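Local atomic coordinates of beta-lactamase (Serratia marcescens, PDB entry 5GWA), a protein that probably hydrolyses the beta-lactam ring of antibiotics to give substituted beta-amino acids, as an extended-spectrum class A enzyme inhibited by avibactam. Residues A[166-171]-A[243-248]; A[107-112]-A[193-198]. All blocks are in the same frame, centred on the assembly; numbering follows the deposited sequence.

Contact 1: A[166-171]-A[243-248]; sequences ATVQLL and HFAIAV. With NA (sodium ion), chain R; SO4 (sulfate ion), chain C.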
loop_
_atom_site.group_PDB
_atom_site.type_symbol
_atom_site.label_atom_id
_atom_site.label_comp_id
_atom_site.label_asym_id
_atom_site.label_seq_id
_atom_site.Cartn_x
_atom_site.Cartn_y
_atom_site.Cartn_z
ATOM N N ALA A 166 9.777 26.718 3.267
ATOM C CA ALA A 166 8.343 26.917 3.013
ATOM C C ALA A 166 7.538 26.069 4.005
ATOM O O ALA A 166 6.510 26.509 4.549
ATOM C CB ALA A 166 7.976 26.566 1.603
ATOM N N THR A 167 7.930 24.813 4.157
ATOM C CA THR A 167 7.171 23.934 5.004
ATOM C C THR A 167 7.056 24.454 6.417
ATOM O O THR A 167 5.963 24.456 6.989
ATOM C CB THR A 167 7.785 22.532 5.028
ATOM O OG1 THR A 167 8.003 22.072 3.687
ATOM C CG2 THR A 167 6.905 21.586 5.779
ATOM N N VAL A 168 8.175 24.852 7.020
ATOM C CA VAL A 168 8.107 25.300 8.401
ATOM C C VAL A 168 7.407 26.676 8.530
ATOM O O VAL A 168 6.736 26.905 9.535
ATOM C CB VAL A 168 9.445 25.292 9.138
ATOM C CG1 VAL A 168 9.992 23.889 9.296
ATOM C CG2 VAL A 168 10.453 26.236 8.483
ATOM N N GLN A 169 7.501 27.536 7.524
ATOM C CA GLN A 169 6.679 28.762 7.484
ATOM C C GLN A 169 5.206 28.418 7.565
ATOM O O GLN A 169 4.451 29.020 8.353
ATOM C CB GLN A 169 6.985 29.571 6.238
ATOM C CG GLN A 169 8.375 30.189 6.261
ATOM C CD GLN A 169 8.888 30.540 4.879
ATOM O OE1 GLN A 169 8.108 30.731 3.942
ATOM N NE2 GLN A 169 10.204 30.674 4.756
ATOM N N LEU A 170 4.801 27.447 6.753
ATOM C CA LEU A 170 3.418 27.003 6.780
ATOM C C LEU A 170 3.040 26.379 8.101
ATOM O O LEU A 170 1.896 26.563 8.594
ATOM C CB LEU A 170 3.154 26.066 5.603
ATOM C CG LEU A 170 1.732 25.530 5.432
ATOM C CD1 LEU A 170 0.826 26.692 5.025
ATOM C CD2 LEU A 170 1.640 24.433 4.367
ATOM N N LEU A 171 3.893 25.496 8.633
ATOM C CA LEU A 171 3.613 24.862 9.920
ATOM C C LEU A 171 3.445 25.874 11.048
ATOM O O LEU A 171 2.622 25.675 11.941
ATOM C CB LEU A 171 4.713 23.869 10.291
ATOM C CG LEU A 171 4.723 22.585 9.474
ATOM C CD1 LEU A 171 6.065 21.917 9.590
ATOM C CD2 LEU A 171 3.625 21.611 9.870
ATOM N N HIS A 243 7.571 25.518 21.434
ATOM C CA HIS A 243 7.454 24.652 20.245
ATOM C C HIS A 243 8.427 25.034 19.144
ATOM O O HIS A 243 8.765 26.194 18.995
ATOM C CB HIS A 243 6.060 24.754 19.660
ATOM C CG HIS A 243 4.973 24.449 20.642
ATOM N ND1 HIS A 243 4.417 25.424 21.440
ATOM C CD2 HIS A 243 4.317 23.303 20.937
ATOM C CE1 HIS A 243 3.502 24.879 22.237
ATOM N NE2 HIS A 243 3.426 23.593 21.952
ATOM N N PHE A 244 8.823 24.050 18.346
ATOM C CA PHE A 244 9.519 24.350 17.096
ATOM C C PHE A 244 8.922 23.544 15.950
ATOM O O PHE A 244 8.541 22.381 16.127
ATOM C CB PHE A 244 11.039 24.170 17.219
ATOM C CG PHE A 244 11.506 22.764 17.512
ATOM C CD1 PHE A 244 11.583 22.295 18.809
ATOM C CD2 PHE A 244 11.999 21.944 16.503
ATOM C CE1 PHE A 244 11.998 21.014 19.078
ATOM C CE2 PHE A 244 12.480 20.662 16.781
ATOM C CZ PHE A 244 12.516 20.210 18.078
ATOM N N ALA A 245 8.859 24.186 14.789
ATOM C CA ALA A 245 8.525 23.498 13.549
ATOM C C ALA A 245 9.791 23.027 12.871
ATOM O O ALA A 245 10.821 23.717 12.919
ATOM C CB ALA A 245 7.756 24.418 12.639
ATOM N N ILE A 246 9.773 21.782 12.407
ATOM C CA ILE A 246 10.924 21.201 11.747
ATOM C C ILE A 246 10.448 20.411 10.523
ATOM O O ILE A 246 9.421 19.749 10.547
ATOM C CB ILE A 246 11.754 20.322 12.709
ATOM C CG1 ILE A 246 12.952 19.675 12.025
ATOM C CG2 ILE A 246 10.884 19.280 13.387
ATOM C CD1 ILE A 246 13.992 19.176 12.999
ATOM N N ALA A 247 11.222 20.493 9.446
ATOM C CA ALA A 247 10.979 19.687 8.269
ATOM C C ALA A 247 12.266 19.099 7.751
ATOM O O ALA A 247 13.261 19.828 7.599
ATOM C CB ALA A 247 10.325 20.526 7.209
ATOM N N VAL A 248 12.305 17.782 7.563
ATOM C CA VAL A 248 13.485 17.141 7.008
ATOM C C VAL A 248 13.090 16.316 5.799
ATOM O O VAL A 248 12.173 15.493 5.866
ATOM C CB VAL A 248 14.239 16.254 8.028
ATOM C CG1 VAL A 248 15.484 15.642 7.407
ATOM C CG2 VAL A 248 14.594 17.051 9.283
HETATM NA NA NA R . 9.813 28.694 20.267
HETATM S S SO4 C . 1.160 20.612 23.500
HETATM O O1 SO4 C . -0.078 21.347 23.802
HETATM O O2 SO4 C . 0.704 19.746 22.418
HETATM O O3 SO4 C . 2.096 21.682 23.100
HETATM O O4 SO4 C . 1.542 19.945 24.756
#
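Helix 164-175 lies against one face of the five-stranded antiparallel sheet of the class A beta-lactamase fold, and this contact is where it meets strand 243-253, the middle strand of that sheet. The helix runs roughly antiparallel to the strand, at 149° between their directions, and the two axes come within 7.5 Å. Such a close approach goes with small residues on the strand: Ala245 and Ala247 both turn their methyls to the helix. Val168 does the central packing. Its CG1, set anti to the carbonyl carbon (chi1 -65°), reaches between the two alanines and lies directly on the strand backbone, 3.6 Å from Ala247 N, while Val168 CB stands 4.0 Å from Ala245 CB. One helical turn separates the flanking pair. Thr167 presents its CG2 methyl to Ala247 CB at 3.9 Å, and Leu171 CB comes down on Ala245 CB, again at 3.9 Å, CD1 going on toward the carbonyl oxygen of Ile246. The hydroxyl of Thr167 hydrogen-bonds Tyr249 OH, just past Val248 on the same strand. No hydrogen bond links 166-171 to 243-248; the backbone of 243-248 pairs with strands 21-28 and 227-237. At the strand's start, His243 O coordinates a sodium ion at 3.0 Å, shared with Glu30. His243 NE2 donates an almost straight hydrogen bond to a sulfate. On the sheet's other side, Phe244 packs against helix 257-276, which completes the helix-sheet-helix layering characteristic of the alpha/beta domain of serine beta-lactamases.

Contact 2: A[107-112]-A[193-198]; sequences TVSHSD and IETTTG. With NA (sodium ion), chain N; NA (sodium ion), chain T; NXL ((2S,5R)-1-formyl-5-[(sulfooxy)amino]piperidine-2-carboxamide), chain B; SO4 (sulfate ion), chain D.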
loop_
_atom_site.group_PDB
_atom_site.type_symbol
_atom_site.label_atom_id
_atom_site.label_comp_id
_atom_site.label_asym_id
_atom_site.label_seq_id
_atom_site.Cartn_x
_atom_site.Cartn_y
_atom_site.Cartn_z
ATOM N N THR A 107 -6.309 9.661 6.469
ATOM C CA THR A 107 -5.441 10.297 5.464
ATOM C C THR A 107 -4.203 10.906 6.115
ATOM O O THR A 107 -3.107 10.847 5.566
ATOM C CB THR A 107 -6.226 11.386 4.733
ATOM O OG1 THR A 107 -7.310 10.757 4.037
ATOM C CG2 THR A 107 -5.342 12.068 3.715
ATOM N N VAL A 108 -4.391 11.560 7.267
ATOM C CA VAL A 108 -3.282 12.271 7.919
ATOM C C VAL A 108 -2.542 11.365 8.896
ATOM O O VAL A 108 -1.342 11.128 8.731
ATOM C CB VAL A 108 -3.757 13.525 8.662
ATOM C CG1 VAL A 108 -2.634 14.141 9.491
ATOM C CG2 VAL A 108 -4.321 14.507 7.674
ATOM N N SER A 109 -3.232 10.735 9.840
ATOM C CA SER A 109 -2.536 9.961 10.903
ATOM C C SER A 109 -1.993 8.652 10.359
ATOM O O SER A 109 -0.954 8.175 10.836
ATOM C CB SER A 109 -3.457 9.678 12.094
ATOM O OG SER A 109 -3.990 10.926 12.532
ATOM N N HIS A 110 -2.681 8.046 9.397
ATOM C CA HIS A 110 -2.271 6.767 8.835
ATOM C C HIS A 110 -1.863 6.876 7.362
ATOM O O HIS A 110 -1.566 5.874 6.762
ATOM C CB HIS A 110 -3.375 5.740 9.000
ATOM C CG HIS A 110 -3.527 5.274 10.396
ATOM N ND1 HIS A 110 -4.227 5.948 11.373
ATOM C CD2 HIS A 110 -3.019 4.169 10.988
ATOM C CE1 HIS A 110 -4.121 5.283 12.515
ATOM N NE2 HIS A 110 -3.392 4.206 12.301
ATOM N N SER A 111 -1.794 8.099 6.849
ATOM C CA SER A 111 -1.333 8.352 5.485
ATOM C C SER A 111 -2.062 7.576 4.413
ATOM O O SER A 111 -1.478 7.223 3.391
ATOM C CB SER A 111 0.162 8.131 5.376
ATOM O OG SER A 111 0.721 9.045 4.428
ATOM N N ASP A 112 -3.357 7.336 4.578
ATOM C CA ASP A 112 -4.097 6.666 3.520
ATOM C C ASP A 112 -4.043 7.370 2.179
ATOM O O ASP A 112 -4.318 8.588 2.076
ATOM C CB ASP A 112 -5.554 6.510 3.943
ATOM C CG ASP A 112 -6.265 5.480 3.130
ATOM O OD1 ASP A 112 -6.674 5.780 2.024
ATOM O OD2 ASP A 112 -6.425 4.359 3.628
ATOM N N ILE A 193 -0.747 14.768 16.061
ATOM C CA ILE A 193 -0.155 14.094 17.205
ATOM C C ILE A 193 -0.443 12.619 17.248
ATOM O O ILE A 193 0.414 11.799 17.609
ATOM C CB ILE A 193 -0.588 14.785 18.533
ATOM C CG1 ILE A 193 -0.137 16.248 18.531
ATOM C CG2 ILE A 193 0.007 14.052 19.707
ATOM C CD1 ILE A 193 -0.811 17.093 19.624
ATOM N N GLU A 194 -1.649 12.258 16.769
ATOM C CA GLU A 194 -2.100 10.889 16.678
ATOM C C GLU A 194 -1.449 10.109 15.546
ATOM O O GLU A 194 -1.669 8.919 15.413
ATOM C CB GLU A 194 -3.629 10.870 16.528
ATOM C CG GLU A 194 -4.367 11.195 17.837
ATOM C CD GLU A 194 -5.852 11.493 17.695
ATOM O OE1 GLU A 194 -6.431 11.361 16.590
ATOM O OE2 GLU A 194 -6.470 11.833 18.743
ATOM N N THR A 195 -0.703 10.782 14.685
ATOM C CA THR A 195 0.027 10.078 13.629
ATOM C C THR A 195 0.788 8.877 14.161
ATOM O O THR A 195 1.513 8.975 15.181
ATOM C CB THR A 195 0.955 11.074 12.915
ATOM O OG1 THR A 195 0.134 12.018 12.214
ATOM C CG2 THR A 195 1.935 10.406 11.930
ATOM N N THR A 196 0.660 7.730 13.475
ATOM C CA THR A 196 1.332 6.519 13.883
ATOM C C THR A 196 2.529 6.190 12.994
ATOM O O THR A 196 3.323 5.301 13.322
ATOM C CB THR A 196 0.400 5.300 13.901
ATOM O OG1 THR A 196 -0.210 5.137 12.628
ATOM C CG2 THR A 196 -0.693 5.532 14.919
ATOM N N THR A 197 2.591 6.808 11.817
ATOM C CA THR A 197 3.661 6.527 10.857
ATOM C C THR A 197 4.955 7.167 11.298
ATOM O O THR A 197 4.990 8.051 12.121
ATOM C CB THR A 197 3.278 7.001 9.444
ATOM O OG1 THR A 197 3.099 8.430 9.445
ATOM C CG2 THR A 197 1.979 6.350 9.022
ATOM N N GLY A 198 6.054 6.662 10.761
ATOM C CA GLY A 198 7.336 7.281 11.012
ATOM C C GLY A 198 7.794 7.420 12.423
ATOM O O GLY A 198 8.395 8.400 12.794
HETATM NA NA NA N . 4.503 8.662 14.832
HETATM NA NA NA T . 2.920 11.164 16.403
HETATM O OAC NXL B . 4.342 9.344 1.256
HETATM C CAN NXL B . 3.234 8.839 1.404
HETATM N N NXL B . 2.932 7.656 1.110
HETATM C CAJ NXL B . 1.712 7.045 1.593
HETATM C CA NXL B . 3.900 6.821 0.412
HETATM C C NXL B . 3.509 6.402 -0.964
HETATM O O NXL B . 2.396 6.619 -1.408
HETATM N NAA NXL B . 4.414 5.655 -1.601
HETATM C CB NXL B . 4.199 5.612 1.259
HETATM C CAH NXL B . 2.958 4.942 1.800
HETATM C CAO NXL B . 2.061 5.924 2.541
HETATM N NAK NXL B . 2.564 6.447 3.828
HETATM O OAL NXL B . 3.868 6.417 4.006
HETATM S SAR NXL B . 4.408 7.417 5.035
HETATM O OAD NXL B . 4.526 6.640 6.228
HETATM O OAE NXL B . 5.719 7.918 4.818
HETATM O OAG NXL B . 3.453 8.727 4.840
HETATM S S SO4 D . 7.914 4.256 8.904
HETATM O O1 SO4 D . 8.773 5.415 9.261
HETATM O O2 SO4 D . 6.554 4.728 8.671
HETATM O O3 SO4 D . 8.506 3.676 7.673
HETATM O O4 SO4 D . 7.971 3.200 9.958
HETATM O O HOH W 1 1.478 10.447 8.621
HETATM O O HOH W 2 -6.251 10.370 14.073
HETATM O O HOH W 3 -1.081 2.411 13.264
HETATM O O HOH W 4 4.026 7.165 17.015
#
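A backbone hydrogen bond ties the two segments together: Thr196 N donates to Ser109 O at 3.1 Å, nearly straight at the hydrogen (166°), the donor tilted 21° from the carbonyl plane. The same oxygen also receives a CA-H...O contact from Thr195. Packing surrounds this bond, with Ser109 CB against Glu194 O and Thr195 CA, and the CG2 methyl of Thr197 near Ser109 O. Thr196 OG1 sits over one face of the His110 ring, shifted from its centre toward the NE2-CD2 side and 3.3 Å from His110 NE2; chi1 of 56° places it between backbone N and carbonyl carbon.

Ser111, Asp112 and Asn113 form the SDN motif of class A enzymes, here just after helix 100-109. Ser111 and Asn113 line the avibactam pocket. Ser111 OG donates to the sulfate oxygen OAG of the inhibitor at 2.8 Å and is also hydrogen-bonded to Lys215 and Lys50. Thr197 CB approaches another sulfate oxygen, OAD, and Thr197 OG1 bonds to Thr216.

Three waters bridge the segments: one between Val108 O and Thr197 OG1, one donating to both Ser109 OG and Glu194 OE1, and one between His110 NE2 and Thr196 OG1. Ser109 OG also hydrogen-bonds Thr191 O. Two sodium ions bind the backbone of 193-198, one held by Ile193 O and Thr195 O at 2.9 Å each, the other by Thr197 O at 2.8 Å, together with His214 and a water.

The two contacts lie on opposite sides of the chain's centre, with their own centres about 17 Å apart; their nearest atoms stay about 8 Å apart, so they do not touch. Along the chain their segments alternate, 107-112, 166-171, 193-198 and 243-248. Contact 2 reaches the avibactam pocket directly through Ser111 and Thr197, whereas in contact 1 the side chain of Thr167 is about 13 Å from the inhibitor. The sheet and helix 49-63 connect them: strand 212-218 carries Lys215 and Thr216, partners of contact 2, and Leu171 of contact 1 packs on Phe51, next to Lys50 of the pocket.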